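Local atomic coordinates of iron binding protein FbpA (Mannheimia haemolytica, PDB entry 1Q35), a protein that binds ferric iron in the bacterial periplasm and, as a member of the solute-binding protein family, probably delivers it to an ABC transporter for uptake. Residues A[160-163]-A[164-168]; A[194-197]-A[198-201]; A[241-244]-A[245-249]. One frame throughout, in Å; residues are numbered along the deposited sequence. Where two conformers were deposited one is given.

Contact 1: A[160-163]-A[164-168]; sequences KAFL and EGLKA
Phe162 and Leu166 meet one helical turn apart, their side chains running next to each other in the same direction, and the methyl CD2 of Leu166 lies 3.9 Å from CZ of the Phe162 ring. The phenyl group has CG anti to its own backbone N (chi1 162°), which keeps it alongside the leucine; CB of Leu166 sits over one face of the ring. A second pair, Lys160 and Glu164, runs together on another side of the helix. The lysine chain is fully extended, whereas the glutamate, in the conformer described, bends at chi2 (-89°) and brings OE1 within 4.1 Å of Lys160 CE. In that conformer Lys160 NZ and Glu164 OE1 stay 5.1 Å apart, too far for a direct salt bridge; any attraction between them is a tentative reading, since Glu164 has a second conformer. Lys160 NZ instead pairs with Glu310.

All of this hangs on the last two turns of the long helix 141-168. This end of the helix is amphipathic: Phe162, Leu163 and Leu166 are buried, whereas Ala161, Glu164 and Ala168 are exposed. Four successive i to i+4 backbone bonds set the spacing, from Glu164 N to Lys160 O at 2.9 Å through to Lys167 N to Leu163 O, also 2.9 Å. Between them, Leu166 N bonds Phe162 O, fixing the backbone beneath the apolar pair.

Further out, Phe162 packs on Phe147 and Met150 of the same helix and on Leu122 and Ala125 of a loop, while Leu166 touches Leu124 and Phe313. The helix 301-311 lies against Lys160, Leu163 and Glu164 through Leu307 and Val311, and Lys167 NZ bonds to the carbonyl oxygens of Val311 and Lys312 at the C-terminal end of that helix.

Contact 2: A[194-197]-A[198-201]; sequences IGNS and YYYG. With FMT (formic acid), chain C.
Asn196 and Tyr198 come together through different first torsions: CG of Asn196 lies beside its backbone N (chi1 -75°), while CG of Tyr198 is wedged between its backbone N and carbonyl carbon (chi1 55°). The two side chains then run alongside each other, amide and ring planes 44° apart, with Asn196 CB 3.4 Å from Tyr198 CE1. At their ends Asn196 ND2 donates to Tyr198 OH over 3.1 Å, the hydroxyl lying close to the amide plane. Asn196 OD1 has a weak bond from Arg103.

The chain passes here from strand 192-196 into helix 198-205. Tyr200 N bonds Ser197 O at 3.0 Å, and a weak bond joins Tyr199 N to Asn196 O. Ser197 OG accepts from the backbone N of Ala102 on the neighbouring strand 96-108. CE2 of Tyr198 stands 3.4 Å above the plane of the Tyr199 ring, over its centre.

Both tyrosines are ferric iron ligands, together with Tyr142, which touches both. In this iron-free model a formic acid molecule, probably from the crystallisation liquor, sits by them, held also by Arg10 and Arg101. The Tyr198 OH oxygen accepts from Asn196 ND2 while it donates, weakly, to FMT O2 at 2.7 Å; the amide probably helps set the rotation of the hydroxyl group, consistent with a second-shell role for Asn196.

Contact 3: A[241-244]-A[245-249]; sequences PNKA and NAVKL
Lys243 lays the far part of its aliphatic chain against Val247, one turn further along, with CE 3.6 Å from CG2 of the valine. This is the first turn of helix 243-254, an i to i+4 contact at a helix N-terminus, in the part of the solute-binding fold where that helix packs on strands 3-8 and 54-57. CG of Lys243 lies anti to the backbone N, and the chain then turns sharply at chi2 (-94°), a bend that folds CD and CE along the valine; NZ goes on to bond Gln73 OE1. Val247 places CG2 beside its own backbone N (CG1 being the anti branch, chi1 169°), so that this methyl faces both the lysine chain and the carbonyl oxygen of Lys243.

Asn242 occupies the N-cap position, yet its side chain makes no capping bond. Its carbonyl opens the helical ladder instead, accepting from Ala246 N at 2.9 Å. Val247 N to Lys243 O follows at 2.8 Å, then Lys248 N to Ala244 O at 3.1 Å.

Asn245 sets its CB 3.5 Å from Asn242 O. Its ND2 leads away to bond Glu3 O, at the start of strand 3-8, while Asn242 N bonds Asp53, just ahead of strand 54-57, so both asparagines tie the helix start to the sheet. On the inner side, Ala246 rests on Val54. On the exposed side of the same turn, CG of Lys248 lies 3.5 Å from Ala244 O.

In the fold
All three contacts are local, each joining neighbouring residues along the chain, and they mark different places in a two-lobed solute-binding protein. Contact 2 lies nearest the middle, about 10 Å from the centre of the chain, and carries two of the tyrosines of the iron site. Contact 1 is at the far end of the helix that supplies the third, Tyr142; the side chains of Leu166 and Tyr142 are about 12 Å apart. Contacts 1 and 2 have centres about 22 Å apart but nearest atoms about 4 Å apart. Contact 3 is away from the site, its centre about 31 Å from that of contact 2 and about 45 Å from that of contact 1, across the chain's centre.

Contact 1: A[160-163]-A[164-168]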
ATOM      1  N   LYS A 160      -6.489  -8.514  18.761  1.00  7.94           N
ATOM      2  CA  LYS A 160      -5.342  -8.578  19.667  1.00  8.20           C
ATOM      3  C   LYS A 160      -4.855 -10.013  19.837  1.00  8.36           C
ATOM      4  O   LYS A 160      -3.651 -10.257  19.828  1.00  8.39           O
ATOM      5  CB  LYS A 160      -5.660  -7.968  21.031  1.00  8.30           C
ATOM      6  CG  LYS A 160      -4.418  -7.850  21.918  1.00  9.18           C
ATOM      7  CD  LYS A 160      -4.708  -7.107  23.207  1.00 10.06           C
ATOM      8  CE  LYS A 160      -3.467  -7.010  24.071  1.00 10.42           C
ATOM      9  NZ  LYS A 160      -3.727  -6.214  25.299  1.00 11.90           N
ATOM     10  N   ALA A 161      -5.779 -10.954  19.989  1.00  8.50           N
ATOM     11  CA  ALA A 161      -5.408 -12.362  20.109  1.00  8.83           C
ATOM     12  C   ALA A 161      -4.670 -12.827  18.855  1.00  8.99           C
ATOM     13  O   ALA A 161      -3.679 -13.557  18.951  1.00  9.29           O
ATOM     14  CB  ALA A 161      -6.619 -13.232  20.377  1.00  9.29           C
ATOM     15  N   PHE A 162      -5.134 -12.393  17.685  1.00  8.55           N
ATOM     16  CA  PHE A 162      -4.437 -12.662  16.439  1.00  8.09           C
ATOM     17  C   PHE A 162      -3.011 -12.107  16.470  1.00  7.93           C
ATOM     18  O   PHE A 162      -2.065 -12.814  16.124  1.00  8.08           O
ATOM     19  CB  PHE A 162      -5.213 -12.096  15.243  1.00  7.89           C
ATOM     20  CG  PHE A 162      -4.377 -11.958  14.010  1.00  8.06           C
ATOM     21  CD1 PHE A 162      -3.988 -13.076  13.288  1.00  8.52           C
ATOM     22  CD2 PHE A 162      -3.946 -10.715  13.584  1.00  8.53           C
ATOM     23  CE1 PHE A 162      -3.203 -12.946  12.152  1.00  9.13           C
ATOM     24  CE2 PHE A 162      -3.150 -10.584  12.456  1.00  9.44           C
ATOM     25  CZ  PHE A 162      -2.787 -11.702  11.739  1.00  9.50           C
ATOM     26  N   LEU A 163      -2.850 -10.856  16.881  1.00  7.95           N
ATOM     27  CA  LEU A 163      -1.521 -10.247  16.929  1.00  8.29           C
ATOM     28  C   LEU A 163      -0.597 -10.963  17.908  1.00  8.68           C
ATOM     29  O   LEU A 163       0.590 -11.082  17.639  1.00  8.93           O
ATOM     30  CB  LEU A 163      -1.613  -8.766  17.274  1.00  8.28           C
ATOM     31  CG  LEU A 163      -2.240  -7.886  16.186  1.00  8.81           C
ATOM     32  CD1 LEU A 163      -2.474  -6.488  16.705  1.00  9.11           C
ATOM     33  CD2 LEU A 163      -1.375  -7.845  14.937  1.00  9.87           C
ATOM     34  N   GLU A 164      -1.138 -11.450  19.020  1.00  8.79           N
ATOM     35  CA  GLU A 164      -0.327 -12.178  19.996  1.00  9.51           C
ATOM     36  C   GLU A 164       0.160 -13.496  19.399  1.00  9.47           C
ATOM     37  O   GLU A 164       1.325 -13.869  19.574  1.00  9.84           O
ATOM     38  CB  GLU A 164      -1.117 -12.423  21.281  1.00  9.99           C
ATOM     39  CG  GLU A 164      -1.460 -11.165  22.063  0.65 12.37           C
ATOM     40  CD  GLU A 164      -0.399 -10.761  23.061  0.65 15.80           C
ATOM     41  OE1 GLU A 164      -0.771 -10.142  24.078  0.65 18.48           O
ATOM     42  OE2 GLU A 164       0.794 -11.044  22.830  0.65 17.58           O
ATOM     43  N   GLY A 165      -0.711 -14.188  18.673  1.00  9.71           N
ATOM     44  CA  GLY A 165      -0.336 -15.444  18.047  1.00  9.75           C
ATOM     45  C   GLY A 165       0.651 -15.256  16.907  1.00  9.73           C
ATOM     46  O   GLY A 165       1.608 -16.024  16.757  1.00 10.41           O
ATOM     47  N   LEU A 166       0.419 -14.228  16.094  1.00  9.48           N
ATOM     48  CA  LEU A 166       1.320 -13.885  15.004  1.00  9.17           C
ATOM     49  C   LEU A 166       2.710 -13.560  15.560  1.00  9.37           C
ATOM     50  O   LEU A 166       3.718 -14.081  15.077  1.00  9.38           O
ATOM     51  CB  LEU A 166       0.753 -12.706  14.202  1.00  8.93           C
ATOM     52  CG  LEU A 166       1.592 -12.263  13.004  1.00  9.10           C
ATOM     53  CD1 LEU A 166       1.721 -13.374  11.965  1.00 10.53           C
ATOM     54  CD2 LEU A 166       0.993 -11.013  12.390  1.00  9.44           C
ATOM     55  N   LYS A 167       2.759 -12.714  16.582  1.00  9.57           N
ATOM     56  CA  LYS A 167       4.017 -12.386  17.248  1.00  9.97           C
ATOM     57  C   LYS A 167       4.716 -13.642  17.766  1.00 10.36           C
ATOM     58  O   LYS A 167       5.920 -13.820  17.567  1.00 10.70           O
ATOM     59  CB  LYS A 167       3.779 -11.411  18.401  1.00 10.11           C
ATOM     60  CG  LYS A 167       5.065 -11.008  19.123  1.00 11.08           C
ATOM     61  CD  LYS A 167       4.787 -10.275  20.418  1.00 12.15           C
ATOM     62  CE  LYS A 167       6.083  -9.965  21.138  1.00 12.61           C
ATOM     63  NZ  LYS A 167       5.851  -9.268  22.426  1.00 13.33           N
ATOM     64  N   ALA A 168       3.966 -14.524  18.405  1.00 10.50           N
ATOM     65  CA  ALA A 168       4.530 -15.751  18.961  1.00 10.90           C
ATOM     66  C   ALA A 168       5.142 -16.649  17.893  1.00 10.91           C
ATOM     67  O   ALA A 168       6.030 -17.460  18.189  1.00 11.52           O
ATOM     68  CB  ALA A 168       3.466 -16.511  19.715  1.00 11.34           C
TER

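Contact 2: A[194-197]-A[198-201]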
ATOM      1  N   ILE A 194       4.186 -11.768   5.151  1.00  7.55           N
ATOM      2  CA  ILE A 194       3.148 -10.851   4.695  1.00  7.80           C
ATOM      3  C   ILE A 194       3.843  -9.739   3.922  1.00  7.62           C
ATOM      4  O   ILE A 194       4.866  -9.228   4.360  1.00  8.51           O
ATOM      5  CB  ILE A 194       2.367 -10.286   5.893  1.00  8.14           C
ATOM      6  CG1 ILE A 194       1.642 -11.409   6.640  1.00  9.04           C
ATOM      7  CG2 ILE A 194       1.377  -9.235   5.416  1.00  8.48           C
ATOM      8  CD1 ILE A 194       0.991 -10.964   7.939  1.00 10.41           C
ATOM      9  N   GLY A 195       3.304  -9.369   2.767  1.00  7.57           N
ATOM     10  CA  GLY A 195       3.867  -8.277   1.994  1.00  7.64           C
ATOM     11  C   GLY A 195       2.946  -7.858   0.867  1.00  7.31           C
ATOM     12  O   GLY A 195       1.990  -8.560   0.562  1.00  7.60           O
ATOM     13  N   ASN A 196       3.234  -6.730   0.232  1.00  7.72           N
ATOM     14  CA  ASN A 196       2.378  -6.247  -0.842  1.00  7.79           C
ATOM     15  C   ASN A 196       2.677  -6.977  -2.153  1.00  7.74           C
ATOM     16  O   ASN A 196       3.825  -7.335  -2.452  1.00  7.78           O
ATOM     17  CB  ASN A 196       2.511  -4.732  -1.028  1.00  7.97           C
ATOM     18  CG  ASN A 196       1.810  -3.939   0.061  1.00  8.22           C
ATOM     19  OD1 ASN A 196       0.976  -4.465   0.798  1.00  8.25           O
ATOM     20  ND2 ASN A 196       2.145  -2.659   0.156  1.00  9.14           N
ATOM     21  N   SER A 197       1.626  -7.172  -2.936  1.00  7.52           N
ATOM     22  CA  SER A 197       1.648  -7.981  -4.145  1.00  7.83           C
ATOM     23  C   SER A 197       2.629  -7.481  -5.200  1.00  7.71           C
ATOM     24  O   SER A 197       3.363  -8.259  -5.796  1.00  7.95           O
ATOM     25  CB  SER A 197       0.241  -8.029  -4.745  1.00  7.53           C
ATOM     26  OG  SER A 197      -0.289  -6.718  -4.935  1.00  8.04           O
ATOM     27  N   TYR A 198       2.632  -6.178  -5.442  1.00  7.68           N
ATOM     28  CA  TYR A 198       3.425  -5.612  -6.534  1.00  7.81           C
ATOM     29  C   TYR A 198       4.921  -5.870  -6.344  1.00  7.92           C
ATOM     30  O   TYR A 198       5.658  -5.968  -7.318  1.00  8.12           O
ATOM     31  CB  TYR A 198       3.135  -4.107  -6.736  1.00  7.90           C
ATOM     32  CG  TYR A 198       3.319  -3.270  -5.498  1.00  8.10           C
ATOM     33  CD1 TYR A 198       2.269  -3.100  -4.601  1.00  8.14           C
ATOM     34  CD2 TYR A 198       4.536  -2.678  -5.197  1.00  8.54           C
ATOM     35  CE1 TYR A 198       2.421  -2.370  -3.453  1.00  8.63           C
ATOM     36  CE2 TYR A 198       4.700  -1.930  -4.038  1.00  8.89           C
ATOM     37  CZ  TYR A 198       3.629  -1.791  -3.166  1.00  8.67           C
ATOM     38  OH  TYR A 198       3.744  -1.088  -1.991  1.00  9.32           O
ATOM     39  N   TYR A 199       5.365  -6.011  -5.102  1.00  7.95           N
ATOM     40  CA  TYR A 199       6.773  -6.310  -4.849  1.00  8.25           C
ATOM     41  C   TYR A 199       7.225  -7.636  -5.471  1.00  8.30           C
ATOM     42  O   TYR A 199       8.394  -7.778  -5.811  1.00  8.59           O
ATOM     43  CB  TYR A 199       7.087  -6.306  -3.345  1.00  8.29           C
ATOM     44  CG  TYR A 199       7.094  -4.922  -2.734  1.00  8.61           C
ATOM     45  CD1 TYR A 199       6.262  -4.607  -1.664  1.00  8.70           C
ATOM     46  CD2 TYR A 199       7.933  -3.928  -3.219  1.00  9.70           C
ATOM     47  CE1 TYR A 199       6.260  -3.338  -1.102  1.00  9.95           C
ATOM     48  CE2 TYR A 199       7.934  -2.655  -2.663  1.00 10.51           C
ATOM     49  CZ  TYR A 199       7.099  -2.374  -1.602  1.00 10.51           C
ATOM     50  OH  TYR A 199       7.087  -1.120  -1.034  1.00 11.61           O
ATOM     51  N   TYR A 200       6.324  -8.604  -5.614  1.00  8.44           N
ATOM     52  CA  TYR A 200       6.672  -9.868  -6.264  1.00  8.69           C
ATOM     53  C   TYR A 200       7.105  -9.623  -7.709  1.00  8.84           C
ATOM     54  O   TYR A 200       8.116 -10.164  -8.165  1.00  9.45           O
ATOM     55  CB  TYR A 200       5.503 -10.841  -6.196  1.00  8.80           C
ATOM     56  CG  TYR A 200       5.880 -12.279  -6.452  1.00  9.06           C
ATOM     57  CD1 TYR A 200       5.503 -12.917  -7.621  1.00 11.02           C
ATOM     58  CD2 TYR A 200       6.594 -13.014  -5.512  1.00  8.60           C
ATOM     59  CE1 TYR A 200       5.841 -14.246  -7.862  1.00 11.34           C
ATOM     60  CE2 TYR A 200       6.931 -14.346  -5.742  1.00  9.18           C
ATOM     61  CZ  TYR A 200       6.548 -14.954  -6.914  1.00 10.11           C
ATOM     62  OH  TYR A 200       6.878 -16.272  -7.155  1.00 11.65           O
ATOM     63  N   GLY A 201       6.356  -8.790  -8.428  1.00  8.94           N
ATOM     64  CA  GLY A 201       6.716  -8.418  -9.786  1.00  9.25           C
ATOM     65  C   GLY A 201       7.981  -7.580  -9.863  1.00  9.36           C
ATOM     66  O   GLY A 201       8.818  -7.786 -10.744  1.00  9.69           O
TER
HETATM   67  C   FMT C1001       5.509   1.930  -2.475  1.00 10.81           C
HETATM   68  O1  FMT C1001       5.891   3.068  -3.031  1.00 10.75           O
HETATM   69  O2  FMT C1001       4.583   1.309  -2.966  1.00 11.13           O

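Contact 3: A[241-244]-A[245-249]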
ATOM      1  N   PRO A 241       0.111  26.164  -3.926  1.00 13.28           N
ATOM      2  CA  PRO A 241       0.473  27.366  -4.700  1.00 13.54           C
ATOM      3  C   PRO A 241       0.471  27.217  -6.231  1.00 13.58           C
ATOM      4  O   PRO A 241       0.567  28.232  -6.921  1.00 13.55           O
ATOM      5  CB  PRO A 241       1.882  27.686  -4.200  1.00 13.87           C
ATOM      6  CG  PRO A 241       2.438  26.375  -3.791  1.00 14.04           C
ATOM      7  CD  PRO A 241       1.288  25.577  -3.256  1.00 13.68           C
ATOM      8  N   ASN A 242       0.380  25.995  -6.751  1.00 13.53           N
ATOM      9  CA  ASN A 242       0.295  25.751  -8.191  1.00 13.31           C
ATOM     10  C   ASN A 242      -0.830  24.770  -8.468  1.00 13.11           C
ATOM     11  O   ASN A 242      -0.612  23.684  -9.008  1.00 13.22           O
ATOM     12  CB  ASN A 242       1.617  25.199  -8.739  1.00 13.46           C
ATOM     13  CG  ASN A 242       2.812  26.034  -8.343  1.00 13.91           C
ATOM     14  OD1 ASN A 242       3.068  27.092  -8.933  1.00 14.64           O
ATOM     15  ND2 ASN A 242       3.553  25.574  -7.345  1.00 14.58           N
ATOM     16  N   LYS A 243      -2.042  25.156  -8.097  1.00 13.04           N
ATOM     17  CA  LYS A 243      -3.154  24.220  -8.042  1.00 13.23           C
ATOM     18  C   LYS A 243      -3.583  23.727  -9.420  1.00 13.19           C
ATOM     19  O   LYS A 243      -3.882  22.554  -9.578  1.00 12.92           O
ATOM     20  CB  LYS A 243      -4.338  24.839  -7.298  1.00 13.54           C
ATOM     21  CG  LYS A 243      -5.535  23.911  -7.150  1.00 14.88           C
ATOM     22  CD  LYS A 243      -6.555  24.105  -8.255  1.00 17.41           C
ATOM     23  CE  LYS A 243      -7.838  23.362  -7.964  1.00 18.76           C
ATOM     24  NZ  LYS A 243      -8.530  23.930  -6.780  1.00 20.00           N
ATOM     25  N   ALA A 244      -3.622  24.609 -10.413  1.00 12.92           N
ATOM     26  CA  ALA A 244      -3.967  24.199 -11.770  1.00 12.89           C
ATOM     27  C   ALA A 244      -2.997  23.133 -12.268  1.00 13.00           C
ATOM     28  O   ALA A 244      -3.413  22.168 -12.901  1.00 13.27           O
ATOM     29  CB  ALA A 244      -3.962  25.390 -12.712  1.00 12.87           C
ATOM     30  N   ASN A 245      -1.713  23.328 -11.990  1.00 12.97           N
ATOM     31  CA  ASN A 245      -0.685  22.347 -12.354  1.00 13.12           C
ATOM     32  C   ASN A 245      -0.815  21.055 -11.544  1.00 13.01           C
ATOM     33  O   ASN A 245      -0.574  19.964 -12.064  1.00 13.53           O
ATOM     34  CB  ASN A 245       0.717  22.944 -12.190  1.00 13.52           C
ATOM     35  CG  ASN A 245       1.041  23.986 -13.254  1.00 13.68           C
ATOM     36  OD1 ASN A 245       0.352  24.091 -14.267  1.00 14.40           O
ATOM     37  ND2 ASN A 245       2.105  24.748 -13.028  1.00 14.92           N
ATOM     38  N   ALA A 246      -1.208  21.180 -10.280  1.00 12.60           N
ATOM     39  CA  ALA A 246      -1.438  20.015  -9.424  1.00 12.45           C
ATOM     40  C   ALA A 246      -2.595  19.185  -9.964  1.00 12.65           C
ATOM     41  O   ALA A 246      -2.518  17.956  -9.986  1.00 12.74           O
ATOM     42  CB  ALA A 246      -1.709  20.445  -7.996  1.00 12.47           C
ATOM     43  N   VAL A 247      -3.656  19.845 -10.415  1.00 12.97           N
ATOM     44  CA  VAL A 247      -4.796  19.144 -10.988  1.00 13.48           C
ATOM     45  C   VAL A 247      -4.371  18.435 -12.270  1.00 13.46           C
ATOM     46  O   VAL A 247      -4.744  17.283 -12.490  1.00 13.49           O
ATOM     47  CB  VAL A 247      -5.985  20.094 -11.248  1.00 13.79           C
ATOM     48  CG1 VAL A 247      -7.062  19.416 -12.081  1.00 14.55           C
ATOM     49  CG2 VAL A 247      -6.567  20.565  -9.928  1.00 14.11           C
ATOM     50  N   LYS A 248      -3.572  19.094 -13.104  1.00 13.52           N
ATOM     51  CA  LYS A 248      -3.082  18.453 -14.322  1.00 14.08           C
ATOM     52  C   LYS A 248      -2.239  17.210 -14.015  1.00 13.72           C
ATOM     53  O   LYS A 248      -2.317  16.222 -14.739  1.00 14.02           O
ATOM     54  CB  LYS A 248      -2.304  19.446 -15.185  1.00 14.68           C
ATOM     55  CG  LYS A 248      -3.216  20.438 -15.907  1.00 16.47           C
ATOM     56  CD  LYS A 248      -2.445  21.487 -16.688  1.00 18.84           C
ATOM     57  CE  LYS A 248      -3.393  22.405 -17.456  1.00 20.12           C
ATOM     58  NZ  LYS A 248      -2.788  23.733 -17.765  1.00 21.26           N
ATOM     59  N   LEU A 249      -1.454  17.257 -12.943  1.00 13.02           N
ATOM     60  CA  LEU A 249      -0.658  16.098 -12.535  1.00 12.69           C
ATOM     61  C   LEU A 249      -1.542  14.923 -12.116  1.00 12.56           C
ATOM     62  O   LEU A 249      -1.326  13.799 -12.575  1.00 12.91           O
ATOM     63  CB  LEU A 249       0.314  16.454 -11.412  1.00 12.57           C
ATOM     64  CG  LEU A 249       1.111  15.273 -10.835  1.00 12.36           C
ATOM     65  CD1 LEU A 249       1.882  14.519 -11.915  1.00 12.26           C
ATOM     66  CD2 LEU A 249       2.054  15.749  -9.766  1.00 12.74           C
TER